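Local structure of zinc peptidase (Vibrio cholerae, 2GU1) at residues I128-F138 and I170-A181; Y69-A77 and Q155-N164. The protein cuts the peptide cross-links between adjacent strands of cell-wall peptidoglycan as a zinc-dependent DD-endopeptidase, and may stand in for related enzymes when zinc is scarce. All blocks are in the same frame, centred on the assembly; numbering follows the deposited sequence.

Contact 1: I128-F138 and I170-A181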
loop_
_atom_site.group_PDB
_atom_site.type_symbol
_atom_site.label_atom_id
_atom_site.label_comp_id
_atom_site.label_asym_id
_atom_site.label_seq_id
_atom_site.Cartn_x
_atom_site.Cartn_y
_atom_site.Cartn_z
ATOM N N ILE A 128 -13.536 -10.203 2.632
ATOM C CA ILE A 128 -14.967 -10.484 2.564
ATOM C C ILE A 128 -15.653 -10.376 3.927
ATOM O O ILE A 128 -16.672 -9.691 4.063
ATOM C CB ILE A 128 -15.228 -11.891 1.973
ATOM C CG1 ILE A 128 -14.801 -11.918 0.501
ATOM C CG2 ILE A 128 -16.705 -12.249 2.101
ATOM C CD1 ILE A 128 -14.869 -13.290 -0.152
ATOM N N THR A 129 -15.104 -11.046 4.938
ATOM C CA THR A 129 -15.713 -10.994 6.264
ATOM C C THR A 129 -15.689 -9.571 6.818
ATOM O O THR A 129 -16.609 -9.162 7.526
ATOM C CB THR A 129 -15.016 -11.966 7.256
ATOM O OG1 THR A 129 -13.608 -11.717 7.280
ATOM C CG2 THR A 129 -15.264 -13.409 6.841
ATOM N N GLN A 130 -14.647 -8.819 6.476
ATOM C CA GLN A 130 -14.511 -7.432 6.922
ATOM C C GLN A 130 -15.631 -6.580 6.331
ATOM O O GLN A 130 -16.352 -5.900 7.051
ATOM C CB GLN A 130 -13.157 -6.868 6.484
ATOM C CG GLN A 130 -13.006 -5.367 6.685
ATOM C CD GLN A 130 -11.897 -4.769 5.819
ATOM O OE1 GLN A 130 -11.930 -4.867 4.585
ATOM N NE2 GLN A 130 -10.913 -4.144 6.462
ATOM N N VAL A 131 -15.771 -6.628 5.009
ATOM C CA VAL A 131 -16.795 -5.864 4.308
ATOM C C VAL A 131 -18.217 -6.191 4.759
ATOM O O VAL A 131 -19.027 -5.291 4.972
ATOM C CB VAL A 131 -16.708 -6.098 2.774
ATOM C CG1 VAL A 131 -17.945 -5.542 2.078
ATOM C CG2 VAL A 131 -15.446 -5.447 2.224
ATOM N N MET A 132 -18.516 -7.476 4.908
ATOM C CA MET A 132 -19.861 -7.910 5.283
ATOM C C MET A 132 -20.165 -8.039 6.780
ATOM O O MET A 132 -21.270 -8.445 7.143
ATOM C CB MET A 132 -20.163 -9.259 4.619
ATOM C CG MET A 132 -19.961 -9.296 3.108
ATOM S SD MET A 132 -21.000 -8.110 2.258
ATOM C CE MET A 132 -22.525 -8.970 2.211
ATOM N N LYS A 133 -19.220 -7.683 7.643
ATOM C CA LYS A 133 -19.429 -7.844 9.086
ATOM C C LYS A 133 -20.724 -7.290 9.690
ATOM O O LYS A 133 -21.295 -7.905 10.588
ATOM C CB LYS A 133 -18.230 -7.292 9.864
ATOM C CG LYS A 133 -18.103 -5.788 9.878
ATOM C CD LYS A 133 -17.091 -5.367 10.932
ATOM C CE LYS A 133 -16.951 -3.859 11.011
ATOM N NZ LYS A 133 -16.350 -3.304 9.773
ATOM N N ASP A 134 -21.196 -6.145 9.211
ATOM C CA ASP A 134 -22.423 -5.566 9.752
ATOM C C ASP A 134 -23.690 -6.139 9.125
ATOM O O ASP A 134 -24.762 -6.114 9.734
ATOM C CB ASP A 134 -22.413 -4.045 9.583
ATOM C CG ASP A 134 -21.254 -3.392 10.304
ATOM O OD1 ASP A 134 -21.060 -3.692 11.499
ATOM O OD2 ASP A 134 -20.539 -2.580 9.680
ATOM N N LYS A 135 -23.570 -6.657 7.909
ATOM C CA LYS A 135 -24.720 -7.220 7.218
ATOM C C LYS A 135 -24.858 -8.715 7.496
ATOM O O LYS A 135 -25.942 -9.278 7.341
ATOM C CB LYS A 135 -24.597 -6.978 5.708
ATOM C CG LYS A 135 -24.403 -5.510 5.321
ATOM C CD LYS A 135 -25.655 -4.669 5.563
ATOM C CE LYS A 135 -26.533 -4.580 4.320
ATOM N NZ LYS A 135 -26.948 -5.913 3.810
ATOM N N ILE A 136 -23.767 -9.351 7.916
ATOM C CA ILE A 136 -23.783 -10.784 8.199
ATOM C C ILE A 136 -23.048 -11.172 9.481
ATOM O O ILE A 136 -21.931 -10.722 9.734
ATOM C CB ILE A 136 -23.148 -11.595 7.040
ATOM C CG1 ILE A 136 -23.935 -11.376 5.748
ATOM C CG2 ILE A 136 -23.124 -13.078 7.389
ATOM C CD1 ILE A 136 -23.405 -12.169 4.568
ATOM N N ASP A 137 -23.694 -12.013 10.284
ATOM C CA ASP A 137 -23.108 -12.515 11.522
ATOM C C ASP A 137 -22.561 -13.882 11.131
ATOM O O ASP A 137 -23.311 -14.857 11.073
ATOM C CB ASP A 137 -24.186 -12.679 12.603
ATOM C CG ASP A 137 -23.612 -13.109 13.954
ATOM O OD1 ASP A 137 -22.834 -14.090 13.999
ATOM O OD2 ASP A 137 -23.946 -12.468 14.974
ATOM N N PHE A 138 -21.262 -13.947 10.848
ATOM C CA PHE A 138 -20.634 -15.199 10.437
ATOM C C PHE A 138 -20.591 -16.258 11.533
ATOM O O PHE A 138 -19.807 -17.208 11.469
ATOM C CB PHE A 138 -19.221 -14.933 9.898
ATOM C CG PHE A 138 -19.205 -14.144 8.614
ATOM C CD1 PHE A 138 -19.292 -12.755 8.630
ATOM C CD2 PHE A 138 -19.163 -14.798 7.383
ATOM C CE1 PHE A 138 -19.342 -12.028 7.440
ATOM C CE2 PHE A 138 -19.215 -14.081 6.186
ATOM C CZ PHE A 138 -19.304 -12.693 6.215
ATOM N N ILE A 170 -19.813 -9.229 -3.993
ATOM C CA ILE A 170 -19.979 -10.249 -2.969
ATOM C C ILE A 170 -21.476 -10.457 -2.781
ATOM O O ILE A 170 -22.208 -9.497 -2.546
ATOM C CB ILE A 170 -19.369 -9.771 -1.626
ATOM C CG1 ILE A 170 -17.863 -9.535 -1.790
ATOM C CG2 ILE A 170 -19.652 -10.776 -0.524
ATOM C CD1 ILE A 170 -17.196 -8.934 -0.567
ATOM N N SER A 171 -21.943 -11.692 -2.900
ATOM C CA SER A 171 -23.367 -11.939 -2.706
ATOM C C SER A 171 -23.599 -13.254 -1.982
ATOM O O SER A 171 -22.989 -14.271 -2.308
ATOM C CB SER A 171 -24.102 -11.957 -4.048
ATOM O OG SER A 171 -23.883 -13.182 -4.723
ATOM N N PHE A 172 -24.480 -13.219 -0.988
ATOM C CA PHE A 172 -24.809 -14.406 -0.218
ATOM C C PHE A 172 -26.277 -14.770 -0.402
ATOM O O PHE A 172 -27.161 -13.927 -0.266
ATOM C CB PHE A 172 -24.533 -14.189 1.277
ATOM C CG PHE A 172 -23.075 -14.240 1.650
ATOM C CD1 PHE A 172 -22.247 -13.140 1.453
ATOM C CD2 PHE A 172 -22.528 -15.393 2.200
ATOM C CE1 PHE A 172 -20.894 -13.189 1.805
ATOM C CE2 PHE A 172 -21.177 -15.454 2.554
ATOM C CZ PHE A 172 -20.359 -14.348 2.353
ATOM N N LYS A 173 -26.526 -16.030 -0.732
ATOM C CA LYS A 173 -27.889 -16.511 -0.897
ATOM C C LYS A 173 -28.223 -17.122 0.461
ATOM O O LYS A 173 -27.904 -18.279 0.729
ATOM C CB LYS A 173 -27.947 -17.578 -1.993
ATOM C CG LYS A 173 -27.032 -17.314 -3.198
ATOM C CD LYS A 173 -27.159 -15.897 -3.769
ATOM C CE LYS A 173 -28.545 -15.618 -4.345
ATOM N NZ LYS A 173 -29.615 -15.608 -3.303
ATOM N N LEU A 174 -28.845 -16.326 1.325
ATOM C CA LEU A 174 -29.196 -16.766 2.672
ATOM C C LEU A 174 -30.672 -17.088 2.858
ATOM O O LEU A 174 -31.543 -16.479 2.232
ATOM C CB LEU A 174 -28.804 -15.689 3.689
ATOM C CG LEU A 174 -27.366 -15.591 4.204
ATOM C CD1 LEU A 174 -26.381 -16.068 3.161
ATOM C CD2 LEU A 174 -27.094 -14.149 4.613
ATOM N N ALA A 175 -30.942 -18.049 3.735
ATOM C CA ALA A 175 -32.312 -18.431 4.033
ATOM C C ALA A 175 -32.913 -17.301 4.864
ATOM O O ALA A 175 -34.105 -17.010 4.772
ATOM C CB ALA A 175 -32.331 -19.733 4.816
ATOM N N LYS A 176 -32.062 -16.651 5.655
ATOM C CA LYS A 176 -32.480 -15.554 6.524
ATOM C C LYS A 176 -32.407 -14.188 5.840
ATOM O O LYS A 176 -32.349 -13.156 6.514
ATOM C CB LYS A 176 -31.617 -15.548 7.792
ATOM C CG LYS A 176 -31.557 -16.904 8.490
ATOM C CD LYS A 176 -30.656 -16.903 9.721
ATOM C CE LYS A 176 -31.228 -16.051 10.842
ATOM N NZ LYS A 176 -30.417 -16.159 12.090
ATOM N N GLY A 177 -32.415 -14.183 4.506
ATOM C CA GLY A 177 -32.355 -12.936 3.758
ATOM C C GLY A 177 -31.084 -12.765 2.939
ATOM O O GLY A 177 -29.980 -12.818 3.480
ATOM N N ASP A 178 -31.234 -12.552 1.634
ATOM C CA ASP A 178 -30.087 -12.382 0.744
ATOM C C ASP A 178 -29.357 -11.059 0.951
ATOM O O ASP A 178 -29.981 -10.025 1.195
ATOM C CB ASP A 178 -30.533 -12.483 -0.716
ATOM C CG ASP A 178 -31.037 -13.863 -1.072
ATOM O OD1 ASP A 178 -31.537 -14.043 -2.203
ATOM O OD2 ASP A 178 -30.925 -14.768 -0.220
ATOM N N VAL A 179 -28.033 -11.102 0.843
ATOM C CA VAL A 179 -27.207 -9.912 1.009
ATOM C C VAL A 179 -26.184 -9.815 -0.122
ATOM O O VAL A 179 -25.615 -10.820 -0.539
ATOM C CB VAL A 179 -26.438 -9.946 2.346
ATOM C CG1 VAL A 179 -25.771 -8.606 2.589
ATOM C CG2 VAL A 179 -27.379 -10.298 3.486
ATOM N N SER A 180 -25.948 -8.606 -0.621
ATOM C CA SER A 180 -24.973 -8.422 -1.690
ATOM C C SER A 180 -24.327 -7.041 -1.628
ATOM O O SER A 180 -24.974 -6.053 -1.272
ATOM C CB SER A 180 -25.635 -8.640 -3.056
ATOM O OG SER A 180 -26.628 -7.662 -3.307
ATOM N N ALA A 181 -23.042 -6.981 -1.963
ATOM C CA ALA A 181 -22.298 -5.731 -1.945
ATOM C C ALA A 181 -21.456 -5.632 -3.213
ATOM O O ALA A 181 -20.997 -6.647 -3.744
ATOM C CB ALA A 181 -21.402 -5.666 -0.712
#

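Contact 2: Y69-A77 and Q155-N164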
loop_
_atom_site.group_PDB
_atom_site.type_symbol
_atom_site.label_atom_id
_atom_site.label_comp_id
_atom_site.label_asym_id
_atom_site.label_seq_id
_atom_site.Cartn_x
_atom_site.Cartn_y
_atom_site.Cartn_z
ATOM N N TYR A 69 13.511 -3.242 -9.891
ATOM C CA TYR A 69 12.744 -3.994 -8.910
ATOM C C TYR A 69 11.464 -4.462 -9.595
ATOM O O TYR A 69 10.539 -3.681 -9.831
ATOM C CB TYR A 69 12.446 -3.108 -7.680
ATOM C CG TYR A 69 11.414 -3.641 -6.697
ATOM C CD1 TYR A 69 11.201 -5.017 -6.531
ATOM C CD2 TYR A 69 10.663 -2.760 -5.912
ATOM C CE1 TYR A 69 10.257 -5.500 -5.603
ATOM C CE2 TYR A 69 9.731 -3.224 -4.988
ATOM C CZ TYR A 69 9.530 -4.594 -4.838
ATOM O OH TYR A 69 8.598 -5.035 -3.932
ATOM N N HIS A 70 11.443 -5.743 -9.956
ATOM C CA HIS A 70 10.287 -6.354 -10.604
ATOM C C HIS A 70 9.260 -6.753 -9.542
ATOM O O HIS A 70 9.349 -7.837 -8.958
ATOM C CB HIS A 70 10.727 -7.597 -11.399
ATOM C CG HIS A 70 11.621 -7.284 -12.562
ATOM N ND1 HIS A 70 11.139 -6.813 -13.765
ATOM C CD2 HIS A 70 12.968 -7.342 -12.691
ATOM C CE1 HIS A 70 12.151 -6.592 -14.586
ATOM N NE2 HIS A 70 13.273 -6.905 -13.958
ATOM N N MET A 71 8.302 -5.864 -9.279
ATOM C CA MET A 71 7.257 -6.135 -8.295
ATOM C C MET A 71 6.325 -7.226 -8.815
ATOM O O MET A 71 5.772 -8.005 -8.039
ATOM C CB MET A 71 6.464 -4.857 -8.006
ATOM C CG MET A 71 7.252 -3.856 -7.188
ATOM S SD MET A 71 6.727 -2.142 -7.406
ATOM C CE MET A 71 7.820 -1.644 -8.721
ATOM N N SER A 72 6.143 -7.254 -10.130
ATOM C CA SER A 72 5.314 -8.266 -10.788
ATOM C C SER A 72 5.732 -8.265 -12.246
ATOM O O SER A 72 6.555 -7.450 -12.654
ATOM C CB SER A 72 3.820 -7.927 -10.691
ATOM O OG SER A 72 3.453 -6.938 -11.638
ATOM N N ILE A 73 5.167 -9.168 -13.039
ATOM C CA ILE A 73 5.522 -9.218 -14.450
ATOM C C ILE A 73 4.945 -8.037 -15.239
ATOM O O ILE A 73 5.254 -7.864 -16.412
ATOM C CB ILE A 73 5.074 -10.558 -15.090
ATOM C CG1 ILE A 73 3.566 -10.754 -14.935
ATOM C CG2 ILE A 73 5.822 -11.712 -14.423
ATOM C CD1 ILE A 73 3.079 -12.119 -15.413
ATOM N N VAL A 74 4.122 -7.219 -14.587
ATOM C CA VAL A 74 3.539 -6.058 -15.248
ATOM C C VAL A 74 3.882 -4.739 -14.551
ATOM O O VAL A 74 3.375 -3.687 -14.933
ATOM C CB VAL A 74 1.988 -6.177 -15.358
ATOM C CG1 VAL A 74 1.624 -7.362 -16.235
ATOM C CG2 VAL A 74 1.359 -6.320 -13.975
ATOM N N GLU A 75 4.747 -4.795 -13.541
ATOM C CA GLU A 75 5.133 -3.597 -12.800
ATOM C C GLU A 75 6.575 -3.651 -12.304
ATOM O O GLU A 75 7.004 -4.644 -11.714
ATOM C CB GLU A 75 4.195 -3.401 -11.604
ATOM C CG GLU A 75 2.724 -3.350 -11.984
ATOM C CD GLU A 75 1.796 -3.213 -10.790
ATOM O OE1 GLU A 75 0.574 -3.051 -11.005
ATOM O OE2 GLU A 75 2.281 -3.268 -9.639
ATOM N N LYS A 76 7.315 -2.570 -12.533
ATOM C CA LYS A 76 8.699 -2.497 -12.097
ATOM C C LYS A 76 9.150 -1.070 -11.792
ATOM O O LYS A 76 8.739 -0.121 -12.460
ATOM C CB LYS A 76 9.615 -3.105 -13.163
ATOM C CG LYS A 76 9.499 -2.442 -14.523
ATOM C CD LYS A 76 10.342 -3.160 -15.568
ATOM C CE LYS A 76 10.168 -2.526 -16.943
ATOM N NZ LYS A 76 10.923 -3.263 -18.002
ATOM N N ALA A 77 9.993 -0.943 -10.771
ATOM C CA ALA A 77 10.560 0.331 -10.346
ATOM C C ALA A 77 11.996 0.321 -10.864
ATOM O O ALA A 77 12.741 -0.622 -10.602
ATOM C CB ALA A 77 10.552 0.431 -8.822
ATOM N N GLN A 155 -5.773 -10.077 -13.030
ATOM C CA GLN A 155 -4.963 -9.524 -14.099
ATOM C C GLN A 155 -4.005 -10.577 -14.632
ATOM O O GLN A 155 -3.377 -11.318 -13.869
ATOM C CB GLN A 155 -4.184 -8.305 -13.602
ATOM C CG GLN A 155 -3.297 -7.646 -14.648
ATOM C CD GLN A 155 -2.575 -6.429 -14.093
ATOM O OE1 GLN A 155 -2.109 -6.445 -12.956
ATOM N NE2 GLN A 155 -2.472 -5.372 -14.899
ATOM N N TYR A 156 -3.928 -10.652 -15.953
ATOM C CA TYR A 156 -3.044 -11.586 -16.633
ATOM C C TYR A 156 -2.161 -10.816 -17.603
ATOM O O TYR A 156 -2.444 -9.675 -17.946
ATOM C CB TYR A 156 -3.852 -12.622 -17.426
ATOM C CG TYR A 156 -4.175 -13.877 -16.652
ATOM C CD1 TYR A 156 -4.987 -13.833 -15.517
ATOM C CD2 TYR A 156 -3.650 -15.109 -17.041
ATOM C CE1 TYR A 156 -5.265 -14.987 -14.785
ATOM C CE2 TYR A 156 -3.923 -16.272 -16.316
ATOM C CZ TYR A 156 -4.731 -16.202 -15.191
ATOM O OH TYR A 156 -5.011 -17.344 -14.478
ATOM N N LEU A 157 -1.072 -11.450 -18.007
ATOM C CA LEU A 157 -0.160 -10.888 -18.987
ATOM C C LEU A 157 -0.051 -12.043 -19.958
ATOM O O LEU A 157 0.578 -13.054 -19.656
ATOM C CB LEU A 157 1.208 -10.590 -18.387
ATOM C CG LEU A 157 2.167 -9.975 -19.415
ATOM C CD1 LEU A 157 1.554 -8.704 -19.999
ATOM C CD2 LEU A 157 3.504 -9.673 -18.756
ATOM N N GLY A 158 -0.677 -11.905 -21.118
ATOM C CA GLY A 158 -0.655 -13.002 -22.058
ATOM C C GLY A 158 -1.356 -14.155 -21.362
ATOM O O GLY A 158 -2.505 -14.025 -20.943
ATOM N N GLU A 159 -0.651 -15.266 -21.191
ATOM C CA GLU A 159 -1.220 -16.447 -20.555
ATOM C C GLU A 159 -0.778 -16.597 -19.102
ATOM O O GLU A 159 -1.116 -17.581 -18.439
ATOM C CB GLU A 159 -0.812 -17.689 -21.348
ATOM C CG GLU A 159 0.694 -17.889 -21.427
ATOM C CD GLU A 159 1.124 -18.663 -22.665
ATOM O OE1 GLU A 159 2.324 -19.004 -22.764
ATOM O OE2 GLU A 159 0.267 -18.922 -23.540
ATOM N N HIS A 160 -0.029 -15.617 -18.609
ATOM C CA HIS A 160 0.473 -15.664 -17.247
ATOM C C HIS A 160 -0.310 -14.803 -16.267
ATOM O O HIS A 160 -0.614 -13.640 -16.538
ATOM C CB HIS A 160 1.942 -15.251 -17.228
ATOM C CG HIS A 160 2.815 -16.118 -18.080
ATOM N ND1 HIS A 160 3.095 -17.429 -17.763
ATOM C CD2 HIS A 160 3.446 -15.869 -19.252
ATOM C CE1 HIS A 160 3.863 -17.952 -18.704
ATOM N NE2 HIS A 160 4.090 -17.026 -19.618
ATOM N N ASN A 161 -0.634 -15.405 -15.129
ATOM C CA ASN A 161 -1.360 -14.729 -14.069
ATOM C C ASN A 161 -0.332 -13.849 -13.362
ATOM O O ASN A 161 0.719 -14.326 -12.938
ATOM C CB ASN A 161 -1.949 -15.773 -13.115
ATOM C CG ASN A 161 -2.880 -15.169 -12.078
ATOM O OD1 ASN A 161 -3.686 -15.877 -11.477
ATOM N ND2 ASN A 161 -2.764 -13.868 -11.852
ATOM N N THR A 162 -0.628 -12.560 -13.259
ATOM C CA THR A 162 0.292 -11.619 -12.622
ATOM C C THR A 162 0.246 -11.718 -11.104
ATOM O O THR A 162 1.186 -11.322 -10.420
ATOM C CB THR A 162 -0.034 -10.171 -13.024
ATOM O OG1 THR A 162 -1.278 -9.775 -12.426
ATOM C CG2 THR A 162 -0.153 -10.056 -14.535
ATOM N N GLY A 163 -0.845 -12.261 -10.580
ATOM C CA GLY A 163 -0.990 -12.365 -9.142
ATOM C C GLY A 163 -1.828 -11.213 -8.609
ATOM O O GLY A 163 -2.245 -11.217 -7.446
ATOM N N ASN A 164 -2.072 -10.222 -9.459
ATOM C CA ASN A 164 -2.871 -9.067 -9.081
ATOM C C ASN A 164 -4.347 -9.426 -9.251
ATOM O O ASN A 164 -4.730 -10.011 -10.261
ATOM C CB ASN A 164 -2.517 -7.868 -9.971
ATOM C CG ASN A 164 -1.129 -7.305 -9.677
ATOM O OD1 ASN A 164 -0.518 -6.651 -10.524
ATOM N ND2 ASN A 164 -0.633 -7.549 -8.471
HETATM O O HOH W 1 3.723 -11.358 -11.570
#

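Contact 1: I128-F138 and I170-A181
I136 lays its CD1 methyl over one face of the F172 ring, 3.7 Å from the ring centroid and 23° off the normal, which meets the geometry of a CH-pi contact. The methyl stands nearest the CG and CD1 side of the ring, and L174 CD2 lies 4.2 Å from I136 CD1. At the far end of the same ring, F172 CZ meets F138 CE2 at 4.0 Å, the two side chains running at about a right angle.

M132 reaches both strands, touching I170, F172, V179 and A181. Bent at chi2 (-60°) and again at chi3, it passes I170 with its CG; M132 SD rests 3.9 Å from A181 CB, and M132 CE is 3.3 Å from V179 CG1, tighter than normal carbon contact. K135, its chain bent at chi2, chi3 and chi4, puts both CB and NZ against V179 CG1. At the other end, I128 CG1 meets I170 CD1 at 4.0 Å.

Behind these contacts, the F138 ring is clamped within its own segment: I136 CG2 lies over one face, T129 CG2 over the opposite one, and M132 CB at the edge. The hairpin is kept in register by backbone pairs I170-A181 and F172-V179, and K173 NZ closes its turn with a salt bridge to D178 OD1 (2.7 Å). F111 adds an edge-to-face ring to F172.

Helix 128-132 lies across strand 170-173 at 78°, their axes 10.4 Å apart. With no hydrogen bond between the segments, their cohesion is essentially apolar, resting on methyl, thioether and ring contacts.

Contact 2: Y69-A77 and Q155-N164
Apolar contacts centre on I73 and V74, at the tip of the 69-77 hairpin. I73 CD1 touches both L157 CB and H160 CB, 3.8 Å from each, while its CG1 faces T162 CG2. V74 sits beside it with its two methyls divided: V74 CG1 packs on T162 CG2 (3.6 Å) and on L157 CB (3.9 Å), and CG2 turns to the side-chain end of Q155. L157 CD2 also comes within 3.4 Å of I73 O.

Between the segments, the hydrogen bonding is carried by a water, which accepts from I73 N at 3.0 Å and donates to T162 O at 2.8 Å; no direct hydrogen bond joins them.

In each segment a hydroxyl holds a bend: S72 at the hairpin tip, T162 at the corner of the chain at G163. S72 OG, at chi1 79°, accepts from V74 N in an ST turn, and T162 OG1 does the same for N164 N with a fairly straight bond (161°). That threonine hydroxyl also donates to Q155 O, reaching it from above the carbonyl plane on the same face as T162 N, which leaves CG2 facing the valine.

The tip of the first hairpin, a type I turn from S72 to E75 beside a classic beta bulge (M71 and S72 opposite E75), meets the flank of the second, which turns over at L157-H160 in a type II' turn. A beta hairpin of the LysM-like region thus touches one of the Csd3 second-domain region.

Overall arrangement
From the N terminus the chain passes strands 8-11 and 53-58 before the hairpin containing 69-77, runs through strands 87-93 and 97-106 and helices 111-117 and 122-132, and reaches 128-138 before either contact is closed. Strand 147-157 and the start of 160-173 then close contact 2 over 77 intervening residues. The rest of 160-173 and strand 179-183 close contact 1 over 31 residues. The segments alternate, so the two closures cross rather than nest. Both contacts use strand 160-173, and their centres lie about 32 Å apart. Contact 2 ties this sheet to the preceding LysM-like one, and contact 1 holds a helix on it; neither lies at the zinc site of H232, D236 and H313.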